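Local coordinates for glycosyl hydrolases family 31 family protein (Aspergillus niger, PDB 6DRU) that hydrolyses xyloglucan oligosaccharides as a family 31 alpha-xylosidase, releasing alpha-xylose from their non-reducing terminal glucose, at residues 101-104 and 105-109; 310-313 and 314-318; 410-413 and 414-417. All blocks are in the same frame, centred on the assembly; numbering follows the deposited sequence.

How the interactions relate
From the N terminus, interaction 1 comes first: it closes the hairpin between strands 98-102 and 108-113, at the edge of a four-stranded antiparallel sheet. Interaction 2 follows at the C-terminal end of helix 305-316, where the chain turns back towards strand 319-328 in a beta-alpha-beta unit of the TIM barrel. Interaction 3 starts helix 413-417, in the long excursion between barrel strands 391-394 and 467-469. All three are local and come in series, so none nests within or crosses another. Interaction 1 lies across the chain's centre from both others, whose own centres are about 41 Å apart. The sugar is hydrogen-bonded in interaction 1, covalently attached in interaction 2 and packed alongside in interaction 3.

Interaction 1: 101-104 and 105-109; sequences RVND and DGSET. With MAN (alpha-D-mannopyranose), chain I.
N103 and S107 face each other where a beta hairpin closes: strands 98-102 and 108-113 are joined by a type I turn from N103 to G106, with G106 opening a G1 bulge. The tight part is the side of the turn nearest the strands. N103 N donates to S107 O at 2.8 Å, and beyond it R101 and T109 form a hydrogen-bonded antiparallel pair through both backbone bonds. The N103 amide adds a second clasp. With chi1 at -50°, CG lies beside the backbone N and the amide swings across towards the second strand, where both ND2 hydrogens are used in the amide plane: one on S107 OG, the other on T109 OG1 at 3.2 Å. Asparagine suits the place because one nitrogen on a short side chain offers two N-H groups. On the face shared by V102 and E108, V102 CG2 meets E108 CG at 4.2 Å and both side chains touch I82, while the E108 carboxylate makes a salt bridge with R84. On the other face T109 CB lies over the R101 guanidinium, whose NH2 is held by K185 O.

The loose side is the tip, where D104, D105 and G106 are exposed and the turn bond from G106 N to N103 O is weak. Glycine fits the positive phi of 88°, at which a CB would press on the preceding carbonyl. The outer edge of the second strand meets a glycan mannose, whose O6 donates to E108 O at 3.0 Å. S107 OG, which accepts from N103 ND2, donates to D105 OD1 at 2.8 Å.

Interaction 2: 310-313 and 314-318; sequences ARVK and NLTGA. With NAG (2-acetamido-2-deoxy-beta-D-glucopyranose), chain O.
Two torsions carry R311 forward along the helix to N314 and L315, near the end of helix 305-316 in a beta-alpha-beta unit of the TIM barrel: CG stands opposite the backbone N (chi1 -164°), then the chain folds at chi2 (75°), bringing the guanidinium down along the last turn. L315 CD2 lies over one guanidinium face, 3.6 Å from R311 NH2, so the arginine's flat end rests on a leucine branch. At its edge NH1 makes a weak bond to N314 OD1, the amide plane being turned 46° from that of the guanidinium. N314 carries the glycan: ND2 is joined covalently to C1 of the N-acetylglucosamine, 1.5 Å away. The sequence N-L-T is the N-glycosylation sequon.

At the helix end V312 O takes two bonds from T316, one from N at 3.1 Å and one from OG1 at 2.8 Å, arriving from opposite faces of the carbonyl plane. Threonine suits this last turn because its hydroxyl donates to V312 O and accepts from A318 N, and because it is the third residue of the sequon. G317 leaves the helical backbone with positive phi, easily adopted without a side chain, while its N bonds weakly to K313 O. V312 and L315, both buried, pack against helix 262-274. The departing chain is caught by an ST turn, with A318 N donating to T316 OG1 at 3.2 Å.

Interaction 3: 410-413 and 414-417; sequences GQST and YIES. With GAL (beta-D-galactopyranose), chain F.
S412 and I415 meet at the start of helix 413-417. With chi1 at 71°, S412 OG sits between its own N and carbonyl carbon, facing the helix, and accepts from I415 N at 3.1 Å in a nearly straight bond (164°). Serine suits the place, its short side chain presenting an acceptor to the first turn. S412 O takes E416 N at 2.9 Å.

E416 has CG beside its backbone N (chi1 -72°) and is extended from there. The chain runs back past S412 O, and OE2 makes a weak bond with G410 N. Glycine suits 410, with its positive phi. The I415 branches approach Q411 NE2 obliquely, CD1 at 3.7 Å, while that amide nitrogen bonds to Y335 of a third subunit. Y414 turns outward to a second subunit, its ring edge-to-face with H14 and its OH hydrogen-bonded to T69 O of that subunit.

Galactose C6 lies 3.3 Å from Q411 O, and the E416 side chain touches a glucose and lies about 10 Å from that of D487, the proton donor. The arrangement is a serine N-cap, opening a short helix beside bound sugars, consistent with the xyloglucan product, at a subunit interface.

Interaction 1: 101-104 and 105-109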
# COMPACT_ATOMS: atom_id res chain seq x y z
N ARG A 101 -26.78 16.72 -27.37
CA ARG A 101 -27.94 16.09 -27.99
C ARG A 101 -28.50 17.01 -29.07
O ARG A 101 -28.63 18.22 -28.86
CB ARG A 101 -29.04 15.78 -26.96
CG ARG A 101 -30.42 15.63 -27.60
CD ARG A 101 -31.43 15.01 -26.66
NE ARG A 101 -31.47 15.67 -25.36
CZ ARG A 101 -31.96 16.89 -25.15
NH1 ARG A 101 -32.45 17.58 -26.17
NH2 ARG A 101 -31.96 17.41 -23.94
N VAL A 102 -28.83 16.43 -30.22
CA VAL A 102 -29.48 17.17 -31.30
C VAL A 102 -30.98 17.13 -31.04
O VAL A 102 -31.60 16.07 -31.13
CB VAL A 102 -29.12 16.58 -32.67
CG1 VAL A 102 -30.01 17.19 -33.75
CG2 VAL A 102 -27.66 16.81 -32.98
N ASN A 103 -31.56 18.28 -30.72
CA ASN A 103 -32.98 18.35 -30.43
C ASN A 103 -33.80 18.27 -31.71
O ASN A 103 -33.27 18.29 -32.83
CB ASN A 103 -33.30 19.64 -29.67
CG ASN A 103 -32.39 19.88 -28.49
OD1 ASN A 103 -32.15 18.97 -27.69
ND2 ASN A 103 -31.87 21.09 -28.37
N ASP A 104 -35.12 18.16 -31.54
CA ASP A 104 -36.00 18.07 -32.70
C ASP A 104 -36.02 19.37 -33.50
O ASP A 104 -36.17 19.33 -34.72
CB ASP A 104 -37.42 17.70 -32.25
CG ASP A 104 -37.49 16.33 -31.60
OD1 ASP A 104 -36.69 15.45 -31.99
OD2 ASP A 104 -38.34 16.13 -30.71
N ASP A 105 -35.86 20.51 -32.83
CA ASP A 105 -35.88 21.81 -33.49
C ASP A 105 -34.55 22.19 -34.12
O ASP A 105 -34.35 23.36 -34.47
CB ASP A 105 -36.32 22.90 -32.50
CG ASP A 105 -35.33 23.09 -31.36
OD1 ASP A 105 -34.44 22.23 -31.19
OD2 ASP A 105 -35.44 24.10 -30.64
N GLY A 106 -33.62 21.24 -34.28
CA GLY A 106 -32.35 21.49 -34.91
C GLY A 106 -31.25 21.97 -33.97
O GLY A 106 -30.07 21.75 -34.26
N SER A 107 -31.61 22.62 -32.87
CA SER A 107 -30.60 23.11 -31.94
C SER A 107 -29.96 21.95 -31.17
O SER A 107 -30.42 20.80 -31.23
CB SER A 107 -31.22 24.11 -30.96
OG SER A 107 -32.18 23.48 -30.13
N GLU A 108 -28.89 22.26 -30.45
CA GLU A 108 -28.16 21.28 -29.67
C GLU A 108 -28.17 21.67 -28.20
O GLU A 108 -28.27 22.85 -27.86
CB GLU A 108 -26.70 21.14 -30.15
CG GLU A 108 -26.55 20.58 -31.55
CD GLU A 108 -25.10 20.59 -32.02
OE1 GLU A 108 -24.23 21.05 -31.25
OE2 GLU A 108 -24.84 20.14 -33.15
N THR A 109 -28.08 20.67 -27.34
CA THR A 109 -28.06 20.86 -25.89
C THR A 109 -26.89 20.09 -25.30
O THR A 109 -26.73 18.90 -25.58
CB THR A 109 -29.38 20.40 -25.26
OG1 THR A 109 -30.42 21.33 -25.58
CG2 THR A 109 -29.24 20.30 -23.74
C1 MAN I . -22.12 25.38 -26.12
C2 MAN I . -22.12 26.81 -26.61
C3 MAN I . -23.36 27.51 -26.10
C4 MAN I . -24.59 26.69 -26.42
C5 MAN I . -24.39 25.26 -25.98
C6 MAN I . -25.61 24.44 -26.33
O2 MAN I . -22.12 26.83 -28.02
O3 MAN I . -23.47 28.77 -26.72
O4 MAN I . -25.70 27.24 -25.75
O5 MAN I . -23.26 24.72 -26.63
O6 MAN I . -25.50 23.98 -27.65

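Interaction 2: 310-313 and 314-318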
# COMPACT_ATOMS: atom_id res chain seq x y z
N ALA A 310 -45.36 -31.69 -2.20
CA ALA A 310 -46.49 -32.27 -2.93
C ALA A 310 -47.79 -32.05 -2.17
O ALA A 310 -48.83 -31.79 -2.79
CB ALA A 310 -46.25 -33.76 -3.16
N ARG A 311 -47.75 -32.14 -0.84
CA ARG A 311 -48.96 -31.89 -0.05
C ARG A 311 -49.37 -30.43 -0.14
O ARG A 311 -50.56 -30.12 -0.19
CB ARG A 311 -48.73 -32.30 1.40
CG ARG A 311 -50.01 -32.43 2.21
CD ARG A 311 -50.78 -33.70 1.85
NE ARG A 311 -52.11 -33.73 2.47
CZ ARG A 311 -53.25 -33.66 1.79
NH1 ARG A 311 -53.24 -33.57 0.47
NH2 ARG A 311 -54.41 -33.69 2.44
N VAL A 312 -48.39 -29.51 -0.14
CA VAL A 312 -48.71 -28.09 -0.27
C VAL A 312 -49.36 -27.81 -1.62
O VAL A 312 -50.32 -27.04 -1.71
CB VAL A 312 -47.44 -27.24 -0.05
CG1 VAL A 312 -47.68 -25.81 -0.50
CG2 VAL A 312 -47.02 -27.28 1.40
N LYS A 313 -48.85 -28.44 -2.68
CA LYS A 313 -49.44 -28.21 -4.00
C LYS A 313 -50.79 -28.90 -4.13
O LYS A 313 -51.64 -28.46 -4.91
CB LYS A 313 -48.48 -28.69 -5.10
CG LYS A 313 -49.00 -28.48 -6.52
CD LYS A 313 -47.91 -28.65 -7.56
CE LYS A 313 -48.18 -29.86 -8.44
NZ LYS A 313 -47.21 -29.95 -9.57
N ASN A 314 -51.03 -29.96 -3.36
CA ASN A 314 -52.30 -30.66 -3.43
C ASN A 314 -53.42 -29.89 -2.74
O ASN A 314 -54.57 -29.95 -3.18
CB ASN A 314 -52.18 -32.05 -2.81
CG ASN A 314 -53.42 -32.90 -3.02
OD1 ASN A 314 -54.35 -32.86 -2.21
ND2 ASN A 314 -53.44 -33.67 -4.10
N LEU A 315 -53.10 -29.15 -1.68
CA LEU A 315 -54.10 -28.41 -0.93
C LEU A 315 -54.34 -27.02 -1.50
O LEU A 315 -55.49 -26.56 -1.55
CB LEU A 315 -53.66 -28.29 0.53
CG LEU A 315 -53.54 -29.58 1.33
CD1 LEU A 315 -53.03 -29.29 2.74
CD2 LEU A 315 -54.87 -30.32 1.39
N THR A 316 -53.28 -26.33 -1.94
CA THR A 316 -53.39 -24.95 -2.39
C THR A 316 -52.91 -24.71 -3.81
O THR A 316 -53.16 -23.63 -4.36
CB THR A 316 -52.60 -24.02 -1.45
OG1 THR A 316 -51.21 -24.34 -1.52
CG2 THR A 316 -53.09 -24.18 -0.02
N GLY A 317 -52.21 -25.67 -4.42
CA GLY A 317 -51.59 -25.45 -5.71
C GLY A 317 -50.40 -24.51 -5.69
O GLY A 317 -49.85 -24.22 -6.75
N ALA A 318 -49.99 -24.04 -4.51
CA ALA A 318 -48.92 -23.07 -4.41
C ALA A 318 -47.56 -23.74 -4.61
O ALA A 318 -47.36 -24.90 -4.25
CB ALA A 318 -48.96 -22.37 -3.05
C1 NAG O . -54.79 -34.23 -4.21
C2 NAG O . -56.08 -34.13 -5.01
C3 NAG O . -57.28 -34.54 -4.17
C4 NAG O . -57.03 -35.86 -3.46
C5 NAG O . -55.68 -35.85 -2.75
C6 NAG O . -55.40 -37.20 -2.10
C7 NAG O . -55.67 -32.38 -6.64
C8 NAG O . -55.87 -30.94 -7.00
N2 NAG O . -56.25 -32.78 -5.51
O3 NAG O . -58.43 -34.65 -5.01
O4 NAG O . -58.07 -36.10 -2.51
O5 NAG O . -54.65 -35.55 -3.68
O6 NAG O . -54.28 -37.09 -1.22
O7 NAG O . -55.01 -33.13 -7.34

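Interaction 3: 410-413 and 414-417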
# COMPACT_ATOMS: atom_id res chain seq x y z
N GLY A 410 -24.49 -11.20 14.26
CA GLY A 410 -25.03 -12.14 15.22
C GLY A 410 -24.57 -11.93 16.64
O GLY A 410 -25.14 -12.55 17.55
N GLN A 411 -23.57 -11.09 16.88
CA GLN A 411 -23.08 -10.83 18.22
C GLN A 411 -23.82 -9.63 18.81
O GLN A 411 -24.78 -9.11 18.22
CB GLN A 411 -21.56 -10.64 18.19
CG GLN A 411 -20.81 -11.88 17.72
CD GLN A 411 -19.30 -11.73 17.79
OE1 GLN A 411 -18.61 -11.87 16.78
NE2 GLN A 411 -18.79 -11.46 18.98
N SER A 412 -23.40 -9.18 19.99
CA SER A 412 -24.08 -8.07 20.65
C SER A 412 -24.00 -6.80 19.81
O SER A 412 -23.08 -6.63 19.00
CB SER A 412 -23.48 -7.82 22.03
OG SER A 412 -22.18 -7.27 21.94
N THR A 413 -24.97 -5.91 20.01
CA THR A 413 -24.97 -4.65 19.29
C THR A 413 -23.79 -3.77 19.68
O THR A 413 -23.34 -2.94 18.88
CB THR A 413 -26.29 -3.90 19.52
OG1 THR A 413 -26.35 -3.46 20.88
CG2 THR A 413 -27.47 -4.82 19.25
N TYR A 414 -23.27 -3.93 20.90
CA TYR A 414 -22.06 -3.21 21.29
C TYR A 414 -20.87 -3.68 20.47
O TYR A 414 -20.10 -2.86 19.95
CB TYR A 414 -21.79 -3.39 22.79
CG TYR A 414 -20.61 -2.59 23.29
CD1 TYR A 414 -19.32 -3.10 23.22
CD2 TYR A 414 -20.78 -1.32 23.82
CE1 TYR A 414 -18.23 -2.36 23.66
CE2 TYR A 414 -19.71 -0.58 24.27
CZ TYR A 414 -18.43 -1.10 24.19
OH TYR A 414 -17.36 -0.37 24.64
N ILE A 415 -20.69 -5.00 20.35
CA ILE A 415 -19.58 -5.54 19.56
C ILE A 415 -19.75 -5.18 18.09
O ILE A 415 -18.79 -4.79 17.42
CB ILE A 415 -19.48 -7.06 19.77
CG1 ILE A 415 -19.04 -7.38 21.20
CG2 ILE A 415 -18.52 -7.67 18.76
CD1 ILE A 415 -19.07 -8.85 21.53
N GLU A 416 -20.98 -5.29 17.58
CA GLU A 416 -21.24 -4.92 16.19
C GLU A 416 -20.92 -3.46 15.92
O GLU A 416 -20.51 -3.11 14.80
CB GLU A 416 -22.70 -5.22 15.83
CG GLU A 416 -23.03 -6.69 15.69
CD GLU A 416 -24.53 -6.94 15.56
OE1 GLU A 416 -25.31 -6.04 15.93
OE2 GLU A 416 -24.92 -8.03 15.10
N SER A 417 -21.09 -2.59 16.92
CA SER A 417 -20.83 -1.17 16.75
C SER A 417 -19.35 -0.82 16.81
O SER A 417 -18.99 0.29 16.41
CB SER A 417 -21.59 -0.37 17.81
OG SER A 417 -21.12 -0.67 19.11
C1 GAL F . -30.27 -8.16 20.09
C2 GAL F . -30.22 -9.03 21.32
C3 GAL F . -29.04 -9.71 21.62
C4 GAL F . -28.42 -10.27 20.36
C5 GAL F . -28.48 -9.28 19.21
C6 GAL F . -27.92 -9.94 17.96
O2 GAL F . -30.70 -8.32 22.44
O3 GAL F . -29.27 -10.61 22.68
O4 GAL F . -29.09 -11.45 19.99
O5 GAL F . -29.81 -8.90 18.98
O6 GAL F . -28.06 -9.08 16.86